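Local coordinates for fructooligosaccharide ABC transporter substrate-binding protein FusA (Streptococcus pneumoniae, PDB 5G5Y) that captures fructooligosaccharides such as kestose, nystose and inulin, preferring the longer chains, and delivers them to the FusBC-MsmK importer, at residues Asn136-Ile141 with Leu405-Glu410; Leu242-Lys245 with Glu249-Trp252; Tyr267-Trp270 with Asn274-Gly277. All coordinates share one frame; numbering follows the deposited sequence.

Contact 1: residues Asn136-Ile141 with Leu405-Glu410; sequences NDMAWI and LDLIKE
Leu407 reaches across to Met138 and Trp140, where helix 399-412 packs on strand 138-142 in a helix-on-sheet contact of this two-lobed solute-binding protein. The strand is an inner member of a four-stranded mixed sheet, between strands 264-269 and 282-284. The bond from CA to CB of Leu407 points at the strand, and its CB lies 4.2 Å from Met138 CE. CG stands farther from that methyl. With CD1 extended away from CA (chi2 179°), this methyl becomes the atom that meets both strand residues. It touches Met138 CE at 4.1 Å and Trp140 CH2 at 3.9 Å. The leucine crosses each of the two side chains at about a right angle. The indole offers the far corner of its six-membered ring, approached obliquely.

Met138 also starts toward the helix, runs straight as far as SD, and then bends there (chi3 53°), which swings CE to Leu407. Ile408, the next helix residue, stays more distant, with CG1 4.7 Å from Met138 SD. Trp140 starts less directly, and its ring end makes up the difference. The polar edge of the indole is turned to a neighbouring strand, where NE1 is hydrogen-bonded to Thr269 O, while its ring also meets that of Tyr267. Val284 of strand 282-284 touches Met138, Trp140 and Leu407 alike, which completes an apolar layer between helix and sheet. No hydrogen bond crosses between the two segments. The substrate site is near, the side chain of Met138 being about 7 Å from that of Trp270, yet the contact itself rests on two meetings of one leucine methyl: CD1 with a methionine methyl and CD1 with the indole CH2.

Contact 2: residues Leu242-Lys245 with Glu249-Trp252; sequences LIDK and EHDW
Asp244 brings its carboxylate to the edge of the His250 imidazole, OD2 lying near the ring plane and 3.6 Å from CE1. The two side chains come from opposite directions, and the carboxylate stands almost perpendicular to the ring, the planes being 88° apart. Asp244 has CG anti to the backbone N (chi1 -163°), a setting that carries OD2 across to the histidine. ND1 is farther from OD2, at 4.0 Å, and no hydrogen bond joins the pair directly. A third residue does: Lys258 NZ makes a salt bridge to Asp244 OD2 and a hydrogen bond to His250 ND1, tying the carboxylate and the imidazole to one ammonium group. Because ND1 meets a lysine while NE2 is hydrogen-bonded to Phe185 O, the ring is probably neutral with its proton on NE2. These two bonds, one on each ring nitrogen, should fix its rotation. Asp244 OD2 is gripped further by Ser184 OG, so a buried charge is well satisfied.

Beyond this pair the contact is thin and open at the surface. The side chain of Glu249, extended beyond CG, brings OE1 to 4.1 Å from Lys245 O, an approach of two oxygens without a bond. The local motifs are those of the loop joining helix 225-239 to helix 252-260: Asp244 OD1 takes the backbone N of Glu246 in an Asx turn, and Asp251, through OD1 to Ser254 N, is the N-cap of helix 252-260.

Contact 3: residues Tyr267-Trp270 with Asn274-Gly277; sequences YFTW and NVTG
Tyr267 points its phenol at Val275 and Thr276, linking an inner strand of a four-stranded mixed sheet to the loop that follows: after strand 264-269 the chain turns back through residues 274-277 on its way to strand 282-284. The tyrosine comes from the opposite direction to both partners, and its ring meets them obliquely. Val275 sits beside one flank of the hydroxyl end, with CG1 3.4 Å from CE2. Thr276 sits beside the other, its CG2 only 3.3 Å from CE1, a close fit. Between them the hydroxyl donates a hydrogen bond from Tyr267 OH to Thr276 OG1, at 2.7 Å, so polar and apolar contacts together fix the end of the ring. CG of Tyr267 stands between the backbone N and the carbonyl carbon (chi1 76°), which throws the ring from the strand toward the loop. Elsewhere Phe264 and Tyr282 meet the same ring, the latter edge-to-face.

Two residues on, Thr269 and Val275 slide past each other in opposite directions. Val275 has CG1 anti to its own nitrogen (chi1 -179°), and this divides its methyls: CG1 serves the phenol, while CG2 serves the threonine, 3.6 Å from Thr269 OG1. Trp252 and Ile256 of helix 252-260 touch the valine as well. Thr269 OG1 is also hydrogen-bonded to Glu192 OE2, its strongest polar partner.

The turn carries Trp270 and Asn274, both of which bind substrate. In this sugar-free form a water bridges strand and loop: it donates to Thr269 OG1 at 2.7 Å and to Asn274 OD1 at 3.0 Å.

Contacts 1 and 3 share one sheet and are both buried: strands 138-142 and 264-269 are neighbours in it, and backbone bonds such as Trp140 N to Tyr267 O join them directly. Contact 1 is wholly apolar and brings a helix from far along the chain onto the sheet; contact 3 mixes methyls, a phenol and a water, and lies at the substrate site. Contact 2, about 22 Å from contact 1 between centres, is only partly buried and rests on a carboxylate and an imidazole that share a lysine. It still reaches contact 3, because Trp252, the last residue of its second segment and the start of helix 252-260, packs on Val275.

Contact 1: residues Asn136-Ile141 with Leu405-Glu410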
ATOM      1  N   ASN A 136       1.027   7.790  -3.084  1.00 14.41           N
ATOM      2  CA  ASN A 136      -0.087   6.981  -3.583  1.00 14.25           C
ATOM      3  C   ASN A 136      -0.986   7.761  -4.553  1.00 15.42           C
ATOM      4  O   ASN A 136      -1.319   7.249  -5.632  1.00 16.09           O
ATOM      5  CB  ASN A 136      -0.856   6.327  -2.435  1.00 15.03           C
ATOM      6  CG  ASN A 136      -1.579   7.334  -1.527  1.00 15.07           C
ATOM      7  OD1 ASN A 136      -1.057   8.377  -1.177  1.00 15.80           O
ATOM      8  ND2 ASN A 136      -2.768   6.994  -1.130  1.00 17.26           N
ATOM      9  N   ASP A 137      -1.317   9.003  -4.194  1.00 14.96           N
ATOM     10  CA  ASP A 137      -2.232   9.835  -4.956  1.00 15.35           C
ATOM     11  C   ASP A 137      -1.525  10.845  -5.871  1.00 15.58           C
ATOM     12  O   ASP A 137      -1.602  12.053  -5.661  1.00 16.65           O
ATOM     13  CB  ASP A 137      -3.235  10.546  -4.038  1.00 15.50           C
ATOM     14  CG  ASP A 137      -2.602  11.561  -3.112  1.00 16.31           C
ATOM     15  OD1 ASP A 137      -1.507  11.314  -2.576  1.00 16.42           O
ATOM     16  OD2 ASP A 137      -3.219  12.647  -2.927  1.00 17.98           O
ATOM     17  N   MET A 138      -0.868  10.332  -6.900  1.00 14.82           N
ATOM     18  CA  MET A 138      -0.116  11.158  -7.845  1.00 14.78           C
ATOM     19  C   MET A 138      -1.082  12.073  -8.602  1.00 14.90           C
ATOM     20  O   MET A 138      -2.216  11.668  -8.892  1.00 13.73           O
ATOM     21  CB  MET A 138       0.652  10.297  -8.856  1.00 15.36           C
ATOM     22  CG  MET A 138       1.723   9.460  -8.250  1.00 16.32           C
ATOM     23  SD  MET A 138       2.655   8.399  -9.375  1.00 17.28           S
ATOM     24  CE  MET A 138       3.203   9.519 -10.648  1.00 16.04           C
ATOM     25  N   ALA A 139      -0.626  13.299  -8.879  1.00 14.32           N
ATOM     26  CA  ALA A 139      -1.397  14.280  -9.671  1.00 14.72           C
ATOM     27  C   ALA A 139      -0.955  14.164 -11.132  1.00 14.61           C
ATOM     28  O   ALA A 139       0.250  14.027 -11.403  1.00 15.49           O
ATOM     29  CB  ALA A 139      -1.181  15.675  -9.150  1.00 14.87           C
ATOM     30  N   TRP A 140      -1.933  14.186 -12.027  1.00 14.51           N
ATOM     31  CA  TRP A 140      -1.725  14.036 -13.456  1.00 16.16           C
ATOM     32  C   TRP A 140      -2.381  15.213 -14.153  1.00 17.19           C
ATOM     33  O   TRP A 140      -3.441  15.703 -13.701  1.00 17.37           O
ATOM     34  CB  TRP A 140      -2.385  12.742 -13.920  1.00 16.54           C
ATOM     35  CG  TRP A 140      -1.934  11.542 -13.167  1.00 16.46           C
ATOM     36  CD1 TRP A 140      -2.499  11.026 -12.050  1.00 16.14           C
ATOM     37  CD2 TRP A 140      -0.832  10.695 -13.491  1.00 16.16           C
ATOM     38  NE1 TRP A 140      -1.800   9.932 -11.641  1.00 16.23           N
ATOM     39  CE2 TRP A 140      -0.785   9.694 -12.513  1.00 15.27           C
ATOM     40  CE3 TRP A 140       0.125  10.698 -14.503  1.00 17.16           C
ATOM     41  CZ2 TRP A 140       0.184   8.684 -12.507  1.00 17.27           C
ATOM     42  CZ3 TRP A 140       1.097   9.667 -14.509  1.00 17.25           C
ATOM     43  CH2 TRP A 140       1.115   8.698 -13.523  1.00 16.64           C
ATOM     44  N   ILE A 141      -1.772  15.674 -15.244  1.00 17.90           N
ATOM     45  CA  ILE A 141      -2.273  16.852 -15.948  1.00 18.24           C
ATOM     46  C   ILE A 141      -2.413  16.559 -17.458  1.00 19.62           C
ATOM     47  O   ILE A 141      -1.606  15.808 -18.012  1.00 18.75           O
ATOM     48  CB  ILE A 141      -1.384  18.075 -15.681  1.00 18.53           C
ATOM     49  CG1 ILE A 141      -1.981  19.365 -16.277  1.00 18.45           C
ATOM     50  CG2 ILE A 141       0.043  17.855 -16.140  1.00 20.93           C
ATOM     51  CD1 ILE A 141      -1.311  20.619 -15.770  1.00 19.54           C
ATOM     52  N   LEU A 405       7.973   3.452 -10.486  1.00 17.52           N
ATOM     53  CA  LEU A 405       9.180   3.740  -9.694  1.00 17.28           C
ATOM     54  C   LEU A 405      10.019   4.815 -10.306  1.00 17.65           C
ATOM     55  O   LEU A 405      10.543   5.681  -9.599  1.00 16.87           O
ATOM     56  CB  LEU A 405      10.092   2.501  -9.539  1.00 17.39           C
ATOM     57  CG  LEU A 405       9.705   1.519  -8.480  1.00 20.15           C
ATOM     58  CD1 LEU A 405      10.668   0.323  -8.479  1.00 22.93           C
ATOM     59  CD2 LEU A 405       9.752   2.166  -7.111  1.00 21.48           C
ATOM     60  N   ASP A 406      10.196   4.744 -11.621  1.00 16.90           N
ATOM     61  CA  ASP A 406      11.016   5.727 -12.297  1.00 16.27           C
ATOM     62  C   ASP A 406      10.369   7.127 -12.248  1.00 15.51           C
ATOM     63  O   ASP A 406      11.087   8.090 -12.026  1.00 15.31           O
ATOM     64  CB  ASP A 406      11.269   5.303 -13.742  1.00 20.33           C
ATOM     65  CG  ASP A 406      12.216   4.098 -13.865  1.00 24.02           C
ATOM     66  OD1 ASP A 406      12.888   3.683 -12.894  1.00 26.83           O
ATOM     67  OD2 ASP A 406      12.299   3.587 -14.999  1.00 29.16           O
ATOM     68  N   LEU A 407       9.042   7.234 -12.369  1.00 14.81           N
ATOM     69  CA  LEU A 407       8.359   8.519 -12.174  1.00 15.56           C
ATOM     70  C   LEU A 407       8.562   9.059 -10.755  1.00 15.29           C
ATOM     71  O   LEU A 407       8.856  10.238 -10.561  1.00 15.11           O
ATOM     72  CB  LEU A 407       6.853   8.410 -12.436  1.00 16.11           C
ATOM     73  CG  LEU A 407       6.417   8.050 -13.881  1.00 16.76           C
ATOM     74  CD1 LEU A 407       4.914   7.944 -14.011  1.00 17.81           C
ATOM     75  CD2 LEU A 407       6.937   9.067 -14.861  1.00 18.31           C
ATOM     76  N   ILE A 408       8.403   8.184  -9.756  1.00 14.76           N
ATOM     77  CA  ILE A 408       8.605   8.563  -8.359  1.00 14.21           C
ATOM     78  C   ILE A 408      10.007   9.156  -8.148  1.00 15.10           C
ATOM     79  O   ILE A 408      10.163  10.230  -7.529  1.00 13.80           O
ATOM     80  CB  ILE A 408       8.293   7.390  -7.410  1.00 13.85           C
ATOM     81  CG1 ILE A 408       6.777   7.150  -7.393  1.00 15.02           C
ATOM     82  CG2 ILE A 408       8.823   7.637  -6.003  1.00 13.88           C
ATOM     83  CD1 ILE A 408       6.385   5.833  -6.781  1.00 15.84           C
ATOM     84  N   LYS A 409      11.010   8.461  -8.668  1.00 16.42           N
ATOM     85  CA  LYS A 409      12.366   8.909  -8.565  1.00 17.68           C
ATOM     86  C   LYS A 409      12.619  10.268  -9.254  1.00 18.64           C
ATOM     87  O   LYS A 409      13.305  11.116  -8.687  1.00 17.24           O
ATOM     88  CB  LYS A 409      13.335   7.854  -9.128  1.00 20.73           C
ATOM     89  CG  LYS A 409      14.746   8.138  -8.633  1.00 23.23           C
ATOM     90  CD  LYS A 409      15.789   7.205  -9.217  1.00 28.78           C
ATOM     91  CE  LYS A 409      17.190   7.448  -8.602  1.00 30.97           C
ATOM     92  NZ  LYS A 409      17.193   8.145  -7.273  1.00 30.97           N
ATOM     93  N   GLU A 410      12.117  10.415 -10.484  1.00 18.07           N
ATOM     94  CA  GLU A 410      12.294  11.614 -11.323  1.00 20.30           C
ATOM     95  C   GLU A 410      11.594  12.848 -10.721  1.00 18.94           C
ATOM     96  O   GLU A 410      12.215  13.903 -10.615  1.00 18.90           O
ATOM     97  CB  GLU A 410      11.683  11.352 -12.705  1.00 23.53           C
ATOM     98  CG  GLU A 410      11.670  12.517 -13.685  1.00 28.70           C
ATOM     99  CD  GLU A 410      11.160  12.137 -15.090  1.00 34.96           C
ATOM    100  OE1 GLU A 410      10.674  10.990 -15.315  1.00 39.46           O
ATOM    101  OE2 GLU A 410      11.205  13.022 -15.973  1.00 39.08           O
TER

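Contact 2: residues Leu242-Lys245 with Glu249-Trp252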
ATOM      1  N   LEU A 242     -13.382  25.816 -10.328  1.00 23.85           N
ATOM      2  CA  LEU A 242     -12.392  24.970 -10.992  1.00 22.28           C
ATOM      3  C   LEU A 242     -12.512  23.503 -10.604  1.00 22.18           C
ATOM      4  O   LEU A 242     -11.923  22.648 -11.287  1.00 22.67           O
ATOM      5  CB  LEU A 242     -10.998  25.510 -10.696  1.00 22.23           C
ATOM      6  CG  LEU A 242     -10.719  26.951 -11.140  1.00 22.95           C
ATOM      7  CD1 LEU A 242      -9.356  27.461 -10.641  1.00 21.98           C
ATOM      8  CD2 LEU A 242     -10.822  27.088 -12.661  1.00 24.20           C
ATOM      9  N   ILE A 243     -13.274  23.185  -9.547  1.00 20.48           N
ATOM     10  CA  ILE A 243     -13.409  21.818  -9.070  1.00 21.08           C
ATOM     11  C   ILE A 243     -14.630  21.156  -9.688  1.00 23.18           C
ATOM     12  O   ILE A 243     -15.692  21.772  -9.795  1.00 22.08           O
ATOM     13  CB  ILE A 243     -13.492  21.728  -7.508  1.00 20.03           C
ATOM     14  CG1 ILE A 243     -12.239  22.362  -6.870  1.00 19.82           C
ATOM     15  CG2 ILE A 243     -13.633  20.277  -7.073  1.00 19.84           C
ATOM     16  CD1 ILE A 243     -12.179  22.277  -5.344  1.00 20.59           C
ATOM     17  N   ASP A 244     -14.445  19.906 -10.112  1.00 21.83           N
ATOM     18  CA  ASP A 244     -15.520  18.994 -10.462  1.00 23.95           C
ATOM     19  C   ASP A 244     -16.721  19.138  -9.522  1.00 26.53           C
ATOM     20  O   ASP A 244     -16.607  18.898  -8.319  1.00 20.64           O
ATOM     21  CB  ASP A 244     -14.955  17.541 -10.430  1.00 24.77           C
ATOM     22  CG  ASP A 244     -15.827  16.532 -11.152  1.00 26.03           C
ATOM     23  OD1 ASP A 244     -17.047  16.759 -11.236  1.00 25.94           O
ATOM     24  OD2 ASP A 244     -15.303  15.470 -11.597  1.00 24.44           O
ATOM     25  N   LYS A 245     -17.893  19.519 -10.062  1.00 28.28           N
ATOM     26  CA  LYS A 245     -19.090  19.652  -9.184  1.00 31.01           C
ATOM     27  C   LYS A 245     -19.511  18.376  -8.431  1.00 30.62           C
ATOM     28  O   LYS A 245     -20.238  18.460  -7.436  1.00 28.60           O
ATOM     29  CB  LYS A 245     -20.288  20.310  -9.905  1.00 39.00           C
ATOM     30  CG  LYS A 245     -20.554  19.843 -11.329  1.00 45.29           C
ATOM     31  CD  LYS A 245     -22.028  19.938 -11.722  1.00 54.23           C
ATOM     32  CE  LYS A 245     -22.325  19.113 -12.971  1.00 60.01           C
ATOM     33  NZ  LYS A 245     -22.388  17.648 -12.678  1.00 60.90           N
ATOM     34  N   GLU A 249     -19.053  13.708  -4.177  1.00 29.87           N
ATOM     35  CA  GLU A 249     -20.183  12.761  -4.271  1.00 32.74           C
ATOM     36  C   GLU A 249     -19.916  11.518  -5.103  1.00 28.50           C
ATOM     37  O   GLU A 249     -20.435  10.459  -4.805  1.00 29.83           O
ATOM     38  CB  GLU A 249     -21.386  13.481  -4.871  1.00 38.51           C
ATOM     39  CG  GLU A 249     -22.003  14.457  -3.906  1.00 45.75           C
ATOM     40  CD  GLU A 249     -23.057  15.327  -4.554  1.00 53.65           C
ATOM     41  OE1 GLU A 249     -22.822  15.840  -5.669  1.00 59.89           O
ATOM     42  OE2 GLU A 249     -24.127  15.510  -3.936  1.00 61.82           O
ATOM     43  N   HIS A 250     -19.125  11.638  -6.150  1.00 27.53           N
ATOM     44  CA  HIS A 250     -18.983  10.527  -7.087  1.00 25.98           C
ATOM     45  C   HIS A 250     -18.154   9.352  -6.569  1.00 27.00           C
ATOM     46  O   HIS A 250     -17.422   9.459  -5.582  1.00 26.70           O
ATOM     47  CB  HIS A 250     -18.480  11.016  -8.433  1.00 25.07           C
ATOM     48  CG  HIS A 250     -17.131  11.663  -8.396  1.00 22.96           C
ATOM     49  ND1 HIS A 250     -16.674  12.410  -9.437  1.00 20.89           N
ATOM     50  CD2 HIS A 250     -16.153  11.693  -7.456  1.00 21.86           C
ATOM     51  CE1 HIS A 250     -15.474  12.885  -9.162  1.00 20.73           C
ATOM     52  NE2 HIS A 250     -15.135  12.462  -7.962  1.00 20.82           N
ATOM     53  N   ASP A 251     -18.310   8.219  -7.239  1.00 27.89           N
ATOM     54  CA  ASP A 251     -17.582   7.016  -6.921  1.00 26.61           C
ATOM     55  C   ASP A 251     -16.593   6.710  -8.031  1.00 23.21           C
ATOM     56  O   ASP A 251     -16.510   7.446  -8.993  1.00 22.66           O
ATOM     57  CB  ASP A 251     -18.546   5.850  -6.614  1.00 30.26           C
ATOM     58  CG  ASP A 251     -19.375   5.382  -7.824  1.00 33.11           C
ATOM     59  OD1 ASP A 251     -19.181   5.824  -8.983  1.00 32.13           O
ATOM     60  OD2 ASP A 251     -20.267   4.540  -7.569  1.00 38.92           O
ATOM     61  N   TRP A 252     -15.791   5.663  -7.832  1.00 23.80           N
ATOM     62  CA  TRP A 252     -14.729   5.272  -8.753  1.00 24.28           C
ATOM     63  C   TRP A 252     -15.269   5.074 -10.171  1.00 24.62           C
ATOM     64  O   TRP A 252     -14.682   5.528 -11.138  1.00 23.49           O
ATOM     65  CB  TRP A 252     -14.108   3.983  -8.253  1.00 25.98           C
ATOM     66  CG  TRP A 252     -13.123   3.326  -9.197  1.00 26.73           C
ATOM     67  CD1 TRP A 252     -13.289   2.131  -9.851  1.00 27.74           C
ATOM     68  CD2 TRP A 252     -11.795   3.786  -9.529  1.00 26.54           C
ATOM     69  NE1 TRP A 252     -12.162   1.827 -10.580  1.00 27.01           N
ATOM     70  CE2 TRP A 252     -11.227   2.823 -10.402  1.00 27.14           C
ATOM     71  CE3 TRP A 252     -11.041   4.924  -9.188  1.00 26.07           C
ATOM     72  CZ2 TRP A 252      -9.945   2.968 -10.954  1.00 23.81           C
ATOM     73  CZ3 TRP A 252      -9.762   5.067  -9.732  1.00 26.10           C
ATOM     74  CH2 TRP A 252      -9.224   4.081 -10.602  1.00 25.39           C
TER

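Contact 3: residues Tyr267-Trp270 with Asn274-Gly277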
ATOM      1  N   TYR A 267      -6.057  15.637 -12.316  1.00 16.39           N
ATOM      2  CA  TYR A 267      -6.746  14.685 -11.460  1.00 16.13           C
ATOM      3  C   TYR A 267      -5.714  13.818 -10.724  1.00 15.69           C
ATOM      4  O   TYR A 267      -4.529  13.899 -11.004  1.00 16.72           O
ATOM      5  CB  TYR A 267      -7.762  13.809 -12.236  1.00 16.75           C
ATOM      6  CG  TYR A 267      -7.126  12.715 -13.070  1.00 17.22           C
ATOM      7  CD1 TYR A 267      -6.498  12.994 -14.288  1.00 19.05           C
ATOM      8  CD2 TYR A 267      -7.087  11.422 -12.604  1.00 18.86           C
ATOM      9  CE1 TYR A 267      -5.907  11.972 -15.050  1.00 19.87           C
ATOM     10  CE2 TYR A 267      -6.482  10.399 -13.329  1.00 19.21           C
ATOM     11  CZ  TYR A 267      -5.887  10.665 -14.540  1.00 19.02           C
ATOM     12  OH  TYR A 267      -5.311   9.603 -15.208  1.00 18.57           O
ATOM     13  N   PHE A 268      -6.194  13.042  -9.763  1.00 15.55           N
ATOM     14  CA  PHE A 268      -5.336  12.196  -8.912  1.00 14.87           C
ATOM     15  C   PHE A 268      -5.681  10.720  -9.062  1.00 14.38           C
ATOM     16  O   PHE A 268      -6.845  10.345  -9.053  1.00 15.58           O
ATOM     17  CB  PHE A 268      -5.470  12.606  -7.425  1.00 14.38           C
ATOM     18  CG  PHE A 268      -5.142  14.033  -7.174  1.00 14.73           C
ATOM     19  CD1 PHE A 268      -6.057  15.021  -7.473  1.00 14.90           C
ATOM     20  CD2 PHE A 268      -3.898  14.407  -6.653  1.00 14.14           C
ATOM     21  CE1 PHE A 268      -5.753  16.359  -7.280  1.00 14.98           C
ATOM     22  CE2 PHE A 268      -3.589  15.739  -6.459  1.00 14.40           C
ATOM     23  CZ  PHE A 268      -4.524  16.723  -6.761  1.00 15.18           C
ATOM     24  N   THR A 269      -4.661   9.877  -9.108  1.00 14.58           N
ATOM     25  CA  THR A 269      -4.823   8.427  -9.074  1.00 14.92           C
ATOM     26  C   THR A 269      -3.479   7.757  -8.914  1.00 14.89           C
ATOM     27  O   THR A 269      -2.450   8.406  -8.975  1.00 15.96           O
ATOM     28  CB  THR A 269      -5.574   7.872 -10.339  1.00 14.18           C
ATOM     29  OG1 THR A 269      -6.032   6.556 -10.051  1.00 16.48           O
ATOM     30  CG2 THR A 269      -4.718   7.917 -11.546  1.00 15.32           C
ATOM     31  N   TRP A 270      -3.493   6.463  -8.658  1.00 14.39           N
ATOM     32  CA  TRP A 270      -2.254   5.700  -8.565  1.00 14.98           C
ATOM     33  C   TRP A 270      -1.504   5.634  -9.878  1.00 15.91           C
ATOM     34  O   TRP A 270      -0.300   5.918  -9.950  1.00 14.60           O
ATOM     35  CB  TRP A 270      -2.550   4.323  -8.046  1.00 15.69           C
ATOM     36  CG  TRP A 270      -1.373   3.398  -7.885  1.00 15.75           C
ATOM     37  CD1 TRP A 270      -0.904   2.529  -8.820  1.00 16.59           C
ATOM     38  CD2 TRP A 270      -0.569   3.202  -6.709  1.00 15.94           C
ATOM     39  NE1 TRP A 270       0.159   1.804  -8.312  1.00 16.96           N
ATOM     40  CE2 TRP A 270       0.384   2.196  -7.020  1.00 15.81           C
ATOM     41  CE3 TRP A 270      -0.551   3.777  -5.447  1.00 15.61           C
ATOM     42  CZ2 TRP A 270       1.322   1.754  -6.109  1.00 16.97           C
ATOM     43  CZ3 TRP A 270       0.384   3.331  -4.519  1.00 15.33           C
ATOM     44  CH2 TRP A 270       1.323   2.329  -4.859  1.00 16.08           C
ATOM     45  N   ASN A 274      -5.340   3.474 -15.363  1.00 23.54           N
ATOM     46  CA  ASN A 274      -6.622   3.046 -14.858  1.00 24.94           C
ATOM     47  C   ASN A 274      -7.736   4.089 -14.985  1.00 23.96           C
ATOM     48  O   ASN A 274      -8.874   3.782 -14.633  1.00 28.06           O
ATOM     49  CB  ASN A 274      -6.519   2.608 -13.389  1.00 24.53           C
ATOM     50  CG  ASN A 274      -5.424   1.562 -13.162  1.00 28.37           C
ATOM     51  OD1 ASN A 274      -4.548   1.720 -12.285  1.00 28.45           O
ATOM     52  ND2 ASN A 274      -5.446   0.510 -13.968  1.00 26.75           N
ATOM     53  N   VAL A 275      -7.419   5.311 -15.394  1.00 23.85           N
ATOM     54  CA  VAL A 275      -8.404   6.399 -15.391  1.00 24.04           C
ATOM     55  C   VAL A 275      -8.462   7.022 -16.752  1.00 24.90           C
ATOM     56  O   VAL A 275      -9.511   6.918 -17.397  1.00 29.20           O
ATOM     57  CB  VAL A 275      -8.144   7.457 -14.289  1.00 23.57           C
ATOM     58  CG1 VAL A 275      -9.199   8.561 -14.311  1.00 24.13           C
ATOM     59  CG2 VAL A 275      -8.152   6.771 -12.938  1.00 24.54           C
ATOM     60  N   THR A 276      -7.385   7.670 -17.199  1.00 25.42           N
ATOM     61  CA  THR A 276      -7.375   8.318 -18.512  1.00 27.11           C
ATOM     62  C   THR A 276      -6.817   7.431 -19.643  1.00 30.65           C
ATOM     63  O   THR A 276      -6.949   7.774 -20.810  1.00 31.72           O
ATOM     64  CB  THR A 276      -6.656   9.662 -18.478  1.00 26.77           C
ATOM     65  OG1 THR A 276      -5.341   9.514 -17.897  1.00 25.99           O
ATOM     66  CG2 THR A 276      -7.516  10.668 -17.679  1.00 26.49           C
ATOM     67  N   GLY A 277      -6.205   6.308 -19.282  1.00 29.66           N
ATOM     68  CA  GLY A 277      -5.762   5.306 -20.255  1.00 31.85           C
ATOM     69  C   GLY A 277      -4.286   5.347 -20.566  1.00 33.36           C
ATOM     70  O   GLY A 277      -3.514   6.153 -20.001  1.00 30.89           O
TER
HETATM   71  O   HOH W   1      -4.986   4.117 -10.576  1.00 16.62           O